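Local coordinates for ABC transporter substrate-binding protein-branched chain amino acid transport (Streptococcus pneumoniae, PDB 4GNR) that binds branched-chain amino acids, here isoleucine, and probably delivers them to an ABC transporter for uptake into the cell, at residues K6-L20 with I44-S58. Numbering follows the deposited sequence.
Sequences KTIKIGFNFEESGSL and IDGKQIEVVDKDNKS
Val51 lays its CG1 methyl almost centrally over one face of the Phe12 ring, 3.7 Å from the ring centroid and 9° off its normal, a CH-pi contact between neighbouring parallel strands. Ile10 CG1 meets Ile49 CG2 at 3.8 Å on the same side of the sheet, where branched side chains suit the extended backbone. Regular hydrogen bonds join strands 7-14 and 48-55, and Gly11, lacking a side chain, leaves Val52 as the side chain of that pair.

Where the strands end, polar groups take over the contact. Asp55, its CG trans to the backbone N (chi1 178°), reaches the loop backbone at Glu16 and Ser17: OD1 takes Glu16 N and Lys57 N from opposite faces of the carboxylate, the latter closing an Asx turn, while OD2 uses its syn lone pair for Ser17 OG at 2.7 Å. A hydroxyl suits Ser58 because OG donates to Ser17 O and accepts from Leu20 N at once. Asn13 OD1 lies in the Asn56 amide plane, 2.9 Å from Asn56 ND2, which approaches from above the Asn13 carbonyl plane.

The opposite end, with Lys6 and Thr7 exposed, is looser. There a water replaces a direct Lys6 O to Gln48 N bond, and Thr7 OG1 donates to Glu50 OE1.

In this beta-alpha-beta unit, helix 21-40 connects the strands and packs on the Phe12 side, the following helix 60-72 on the Val52 side; strand 48-55 edges the five-stranded sheet, while strand 7-14 continues it to strand 78-80.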
loop_
_atom_site.group_PDB
_atom_site.type_symbol
_atom_site.label_atom_id
_atom_site.label_comp_id
_atom_site.label_asym_id
_atom_site.label_seq_id
_atom_site.Cartn_x
_atom_site.Cartn_y
_atom_site.Cartn_z
ATOM N N LYS A 6 -6.820 25.889 -21.174
ATOM C CA LYS A 6 -6.356 24.484 -21.380
ATOM C C LYS A 6 -6.318 23.703 -20.061
ATOM O O LYS A 6 -6.656 24.223 -18.997
ATOM C CB LYS A 6 -4.996 24.465 -22.086
ATOM C CG LYS A 6 -3.837 25.101 -21.334
ATOM C CD LYS A 6 -2.578 25.085 -22.232
ATOM C CE LYS A 6 -1.311 25.540 -21.524
ATOM N NZ LYS A 6 -0.928 24.595 -20.416
ATOM N N THR A 7 -5.913 22.446 -20.151
ATOM C CA THR A 7 -5.850 21.591 -18.989
ATOM C C THR A 7 -4.552 20.876 -18.848
ATOM O O THR A 7 -3.712 20.868 -19.743
ATOM C CB THR A 7 -6.878 20.416 -19.120
ATOM O OG1 THR A 7 -6.498 19.556 -20.207
ATOM C CG2 THR A 7 -8.292 20.927 -19.333
ATOM N N ILE A 8 -4.375 20.331 -17.650
ATOM C CA ILE A 8 -3.210 19.516 -17.298
ATOM C C ILE A 8 -3.766 18.074 -17.274
ATOM O O ILE A 8 -4.710 17.772 -16.527
ATOM C CB ILE A 8 -2.604 19.887 -15.922
ATOM C CG1 ILE A 8 -2.086 21.330 -15.940
ATOM C CG2 ILE A 8 -1.459 18.917 -15.546
ATOM C CD1 ILE A 8 -1.530 21.810 -14.633
ATOM N N LYS A 9 -3.205 17.195 -18.105
ATOM C CA LYS A 9 -3.667 15.790 -18.173
ATOM C C LYS A 9 -2.856 14.905 -17.232
ATOM O O LYS A 9 -1.629 14.894 -17.264
ATOM C CB LYS A 9 -3.660 15.188 -19.609
ATOM C CG LYS A 9 -4.548 15.932 -20.600
ATOM C CD LYS A 9 -4.657 15.336 -22.018
ATOM C CE LYS A 9 -5.444 14.050 -22.136
ATOM N NZ LYS A 9 -5.509 13.643 -23.578
ATOM N N ILE A 10 -3.577 14.170 -16.378
ATOM C CA ILE A 10 -2.975 13.247 -15.404
ATOM C C ILE A 10 -3.600 11.858 -15.555
ATOM O O ILE A 10 -4.841 11.727 -15.510
ATOM C CB ILE A 10 -3.183 13.732 -13.939
ATOM C CG1 ILE A 10 -2.552 15.117 -13.752
ATOM C CG2 ILE A 10 -2.596 12.694 -12.942
ATOM C CD1 ILE A 10 -1.085 15.157 -14.068
ATOM N N GLY A 11 -2.764 10.823 -15.741
ATOM C CA GLY A 11 -3.311 9.485 -15.849
ATOM C C GLY A 11 -3.343 8.781 -14.501
ATOM O O GLY A 11 -2.478 9.025 -13.656
ATOM N N PHE A 12 -4.358 7.949 -14.321
ATOM C CA PHE A 12 -4.409 7.006 -13.218
ATOM C C PHE A 12 -4.213 5.605 -13.851
ATOM O O PHE A 12 -4.846 5.290 -14.880
ATOM C CB PHE A 12 -5.714 6.961 -12.434
ATOM C CG PHE A 12 -6.140 8.228 -11.721
ATOM C CD1 PHE A 12 -5.296 9.298 -11.506
ATOM C CD2 PHE A 12 -7.418 8.270 -11.170
ATOM C CE1 PHE A 12 -5.738 10.414 -10.808
ATOM C CE2 PHE A 12 -7.857 9.358 -10.452
ATOM C CZ PHE A 12 -7.021 10.447 -10.280
ATOM N N ASN A 13 -3.394 4.778 -13.210
ATOM C CA ASN A 13 -3.158 3.384 -13.652
ATOM C C ASN A 13 -3.351 2.534 -12.390
ATOM O O ASN A 13 -2.400 2.333 -11.638
ATOM C CB ASN A 13 -1.757 3.250 -14.214
ATOM C CG ASN A 13 -1.446 1.863 -14.729
ATOM O OD1 ASN A 13 -2.208 0.921 -14.513
ATOM N ND2 ASN A 13 -0.306 1.722 -15.414
ATOM N N PHE A 14 -4.593 2.116 -12.140
ATOM C CA PHE A 14 -4.918 1.457 -10.887
ATOM C C PHE A 14 -5.553 0.091 -11.073
ATOM O O PHE A 14 -6.272 -0.174 -12.042
ATOM C CB PHE A 14 -5.868 2.319 -10.013
ATOM C CG PHE A 14 -5.257 3.585 -9.457
ATOM C CD1 PHE A 14 -4.070 3.560 -8.717
ATOM C CD2 PHE A 14 -5.956 4.797 -9.539
ATOM C CE1 PHE A 14 -3.569 4.739 -8.138
ATOM C CE2 PHE A 14 -5.461 5.942 -8.959
ATOM C CZ PHE A 14 -4.266 5.922 -8.260
ATOM N N GLU A 15 -5.347 -0.738 -10.053
ATOM C CA GLU A 15 -5.911 -2.093 -9.933
ATOM C C GLU A 15 -7.380 -1.915 -9.472
ATOM O O GLU A 15 -7.701 -2.028 -8.288
ATOM C CB GLU A 15 -5.137 -2.887 -8.904
ATOM C CG GLU A 15 -3.625 -3.153 -9.197
ATOM C CD GLU A 15 -2.615 -2.061 -8.840
ATOM O OE1 GLU A 15 -2.952 -0.861 -8.854
ATOM O OE2 GLU A 15 -1.448 -2.438 -8.596
ATOM N N GLU A 16 -8.253 -1.598 -10.420
ATOM C CA GLU A 16 -9.662 -1.290 -10.137
ATOM C C GLU A 16 -10.564 -2.521 -10.185
ATOM O O GLU A 16 -11.690 -2.486 -9.699
ATOM C CB GLU A 16 -10.165 -0.138 -11.023
ATOM C CG GLU A 16 -9.419 1.155 -10.716
ATOM C CD GLU A 16 -9.595 2.271 -11.725
ATOM O OE1 GLU A 16 -10.272 2.111 -12.759
ATOM O OE2 GLU A 16 -8.970 3.352 -11.452
ATOM N N SER A 17 -10.077 -3.585 -10.814
ATOM C CA SER A 17 -10.756 -4.881 -10.883
ATOM C C SER A 17 -9.661 -5.941 -10.728
ATOM O O SER A 17 -8.476 -5.636 -10.818
ATOM C CB SER A 17 -11.525 -5.072 -12.177
ATOM O OG SER A 17 -10.662 -5.096 -13.290
ATOM N N GLY A 18 -10.076 -7.176 -10.493
ATOM C CA GLY A 18 -9.126 -8.264 -10.333
ATOM C C GLY A 18 -8.771 -8.521 -8.868
ATOM O O GLY A 18 -9.355 -7.971 -7.956
ATOM N N SER A 19 -7.738 -9.319 -8.674
ATOM C CA SER A 19 -7.338 -9.821 -7.359
ATOM C C SER A 19 -6.805 -8.814 -6.388
ATOM O O SER A 19 -6.725 -9.121 -5.206
ATOM C CB SER A 19 -6.295 -10.932 -7.519
ATOM O OG SER A 19 -5.102 -10.413 -8.080
ATOM N N LEU A 20 -6.469 -7.627 -6.891
ATOM C CA LEU A 20 -5.886 -6.534 -6.076
ATOM C C LEU A 20 -6.787 -5.308 -6.071
ATOM O O LEU A 20 -6.381 -4.224 -5.642
ATOM C CB LEU A 20 -4.493 -6.180 -6.631
ATOM C CG LEU A 20 -3.520 -7.373 -6.612
ATOM C CD1 LEU A 20 -2.303 -7.107 -7.494
ATOM C CD2 LEU A 20 -3.096 -7.770 -5.192
ATOM N N ILE A 44 -4.470 24.035 -11.353
ATOM C CA ILE A 44 -3.059 24.336 -11.130
ATOM C C ILE A 44 -2.704 25.330 -12.211
ATOM O O ILE A 44 -2.990 25.149 -13.386
ATOM C CB ILE A 44 -2.184 23.111 -11.107
ATOM C CG1 ILE A 44 -2.524 22.262 -9.872
ATOM C CG2 ILE A 44 -0.716 23.511 -11.033
ATOM C CD1 ILE A 44 -2.202 22.906 -8.505
ATOM N N ASP A 45 -2.113 26.413 -11.761
ATOM C CA ASP A 45 -1.738 27.544 -12.638
ATOM C C ASP A 45 -3.000 27.953 -13.433
ATOM O O ASP A 45 -2.943 28.335 -14.611
ATOM C CB ASP A 45 -0.585 27.228 -13.600
ATOM C CG ASP A 45 0.744 27.109 -12.913
ATOM O OD1 ASP A 45 0.949 27.754 -11.854
ATOM O OD2 ASP A 45 1.614 26.420 -13.477
ATOM N N GLY A 46 -4.149 27.878 -12.765
ATOM C CA GLY A 46 -5.445 28.221 -13.372
ATOM C C GLY A 46 -5.996 27.219 -14.379
ATOM O O GLY A 46 -7.034 27.461 -15.008
ATOM N N LYS A 47 -5.327 26.073 -14.508
ATOM C CA LYS A 47 -5.725 25.028 -15.442
ATOM C C LYS A 47 -6.378 23.860 -14.726
ATOM O O LYS A 47 -5.864 23.349 -13.735
ATOM C CB LYS A 47 -4.484 24.486 -16.156
ATOM C CG LYS A 47 -3.671 25.564 -16.836
ATOM C CD LYS A 47 -2.313 25.024 -17.234
ATOM C CE LYS A 47 -1.391 26.109 -17.735
ATOM N NZ LYS A 47 -0.036 25.545 -17.958
ATOM N N GLN A 48 -7.526 23.434 -15.210
ATOM C CA GLN A 48 -8.164 22.245 -14.618
ATOM C C GLN A 48 -7.354 20.977 -14.931
ATOM O O GLN A 48 -6.721 20.861 -15.979
ATOM C CB GLN A 48 -9.572 22.020 -15.191
ATOM C CG GLN A 48 -10.548 23.131 -14.835
ATOM C CD GLN A 48 -10.980 23.057 -13.391
ATOM O OE1 GLN A 48 -11.720 22.150 -13.013
ATOM N NE2 GLN A 48 -10.544 24.001 -12.580
ATOM N N ILE A 49 -7.384 20.055 -13.979
ATOM C CA ILE A 49 -6.759 18.744 -14.141
ATOM C C ILE A 49 -7.775 17.853 -14.864
ATOM O O ILE A 49 -8.932 17.750 -14.458
ATOM C CB ILE A 49 -6.447 18.074 -12.787
ATOM C CG1 ILE A 49 -5.393 18.891 -12.033
ATOM C CG2 ILE A 49 -5.979 16.621 -12.983
ATOM C CD1 ILE A 49 -5.247 18.458 -10.591
ATOM N N GLU A 50 -7.329 17.240 -15.948
ATOM C CA GLU A 50 -8.123 16.299 -16.742
ATOM C C GLU A 50 -7.554 14.915 -16.434
ATOM O O GLU A 50 -6.400 14.646 -16.715
ATOM C CB GLU A 50 -7.986 16.625 -18.227
ATOM C CG GLU A 50 -8.691 15.723 -19.200
ATOM C CD GLU A 50 -8.531 16.202 -20.646
ATOM O OE1 GLU A 50 -8.035 17.328 -20.870
ATOM O OE2 GLU A 50 -8.911 15.456 -21.563
ATOM N N VAL A 51 -8.376 14.045 -15.877
ATOM C CA VAL A 51 -7.953 12.710 -15.519
ATOM C C VAL A 51 -8.305 11.698 -16.596
ATOM O O VAL A 51 -9.415 11.711 -17.115
ATOM C CB VAL A 51 -8.664 12.241 -14.190
ATOM C CG1 VAL A 51 -8.365 10.765 -13.876
ATOM C CG2 VAL A 51 -8.232 13.099 -13.039
ATOM N N VAL A 52 -7.340 10.840 -16.921
ATOM C CA VAL A 52 -7.561 9.672 -17.814
ATOM C C VAL A 52 -7.352 8.482 -16.844
ATOM O O VAL A 52 -6.220 8.142 -16.491
ATOM C CB VAL A 52 -6.653 9.608 -19.013
ATOM C CG1 VAL A 52 -7.025 8.403 -19.856
ATOM C CG2 VAL A 52 -6.765 10.898 -19.806
ATOM N N ASP A 53 -8.463 7.898 -16.407
ATOM C CA ASP A 53 -8.474 6.863 -15.357
ATOM C C ASP A 53 -8.576 5.490 -15.963
ATOM O O ASP A 53 -9.630 5.128 -16.454
ATOM C CB ASP A 53 -9.650 7.161 -14.412
ATOM C CG ASP A 53 -9.779 6.202 -13.246
ATOM O OD1 ASP A 53 -8.962 5.264 -13.157
ATOM O OD2 ASP A 53 -10.718 6.410 -12.445
ATOM N N LYS A 54 -7.497 4.719 -15.911
ATOM C CA LYS A 54 -7.441 3.397 -16.480
ATOM C C LYS A 54 -7.301 2.304 -15.425
ATOM O O LYS A 54 -6.575 2.449 -14.435
ATOM C CB LYS A 54 -6.261 3.326 -17.444
ATOM C CG LYS A 54 -6.431 4.206 -18.671
ATOM C CD LYS A 54 -7.452 3.616 -19.627
ATOM C CE LYS A 54 -7.597 4.407 -20.906
ATOM N NZ LYS A 54 -8.526 3.731 -21.839
ATOM N N ASP A 55 -7.987 1.200 -15.690
ATOM C CA ASP A 55 -7.972 -0.001 -14.858
ATOM C C ASP A 55 -6.949 -1.002 -15.454
ATOM O O ASP A 55 -7.079 -1.407 -16.601
ATOM C CB ASP A 55 -9.377 -0.642 -14.868
ATOM C CG ASP A 55 -9.497 -1.939 -14.084
ATOM O OD1 ASP A 55 -8.590 -2.275 -13.297
ATOM O OD2 ASP A 55 -10.548 -2.611 -14.266
ATOM N N ASN A 56 -5.957 -1.380 -14.660
ATOM C CA ASN A 56 -4.972 -2.371 -15.083
ATOM C C ASN A 56 -5.372 -3.821 -14.761
ATOM O O ASN A 56 -4.593 -4.746 -15.031
ATOM C CB ASN A 56 -3.578 -2.049 -14.564
ATOM C CG ASN A 56 -3.510 -2.058 -13.055
ATOM O OD1 ASN A 56 -4.056 -2.956 -12.405
ATOM N ND2 ASN A 56 -2.813 -1.070 -12.477
ATOM N N LYS A 57 -6.557 -4.017 -14.183
ATOM C CA LYS A 57 -7.154 -5.354 -13.961
ATOM C C LYS A 57 -6.320 -6.217 -13.020
ATOM O O LYS A 57 -6.493 -7.425 -12.978
ATOM C CB LYS A 57 -7.369 -6.075 -15.319
ATOM C CG LYS A 57 -8.193 -5.270 -16.312
ATOM C CD LYS A 57 -8.319 -6.038 -17.643
ATOM C CE LYS A 57 -9.153 -5.304 -18.686
ATOM N NZ LYS A 57 -9.315 -6.114 -19.922
ATOM N N SER A 58 -5.439 -5.588 -12.229
ATOM C CA SER A 58 -4.544 -6.296 -11.323
ATOM C C SER A 58 -3.519 -7.172 -12.066
ATOM O O SER A 58 -2.931 -8.068 -11.449
ATOM C CB SER A 58 -5.291 -7.147 -10.280
ATOM O OG SER A 58 -6.182 -6.360 -9.509
HETATM O O HOH W 1 -8.853 24.486 -17.590
HETATM O O HOH W 2 -11.319 3.643 -14.812
HETATM O O HOH W 3 -3.841 -10.564 -10.540
#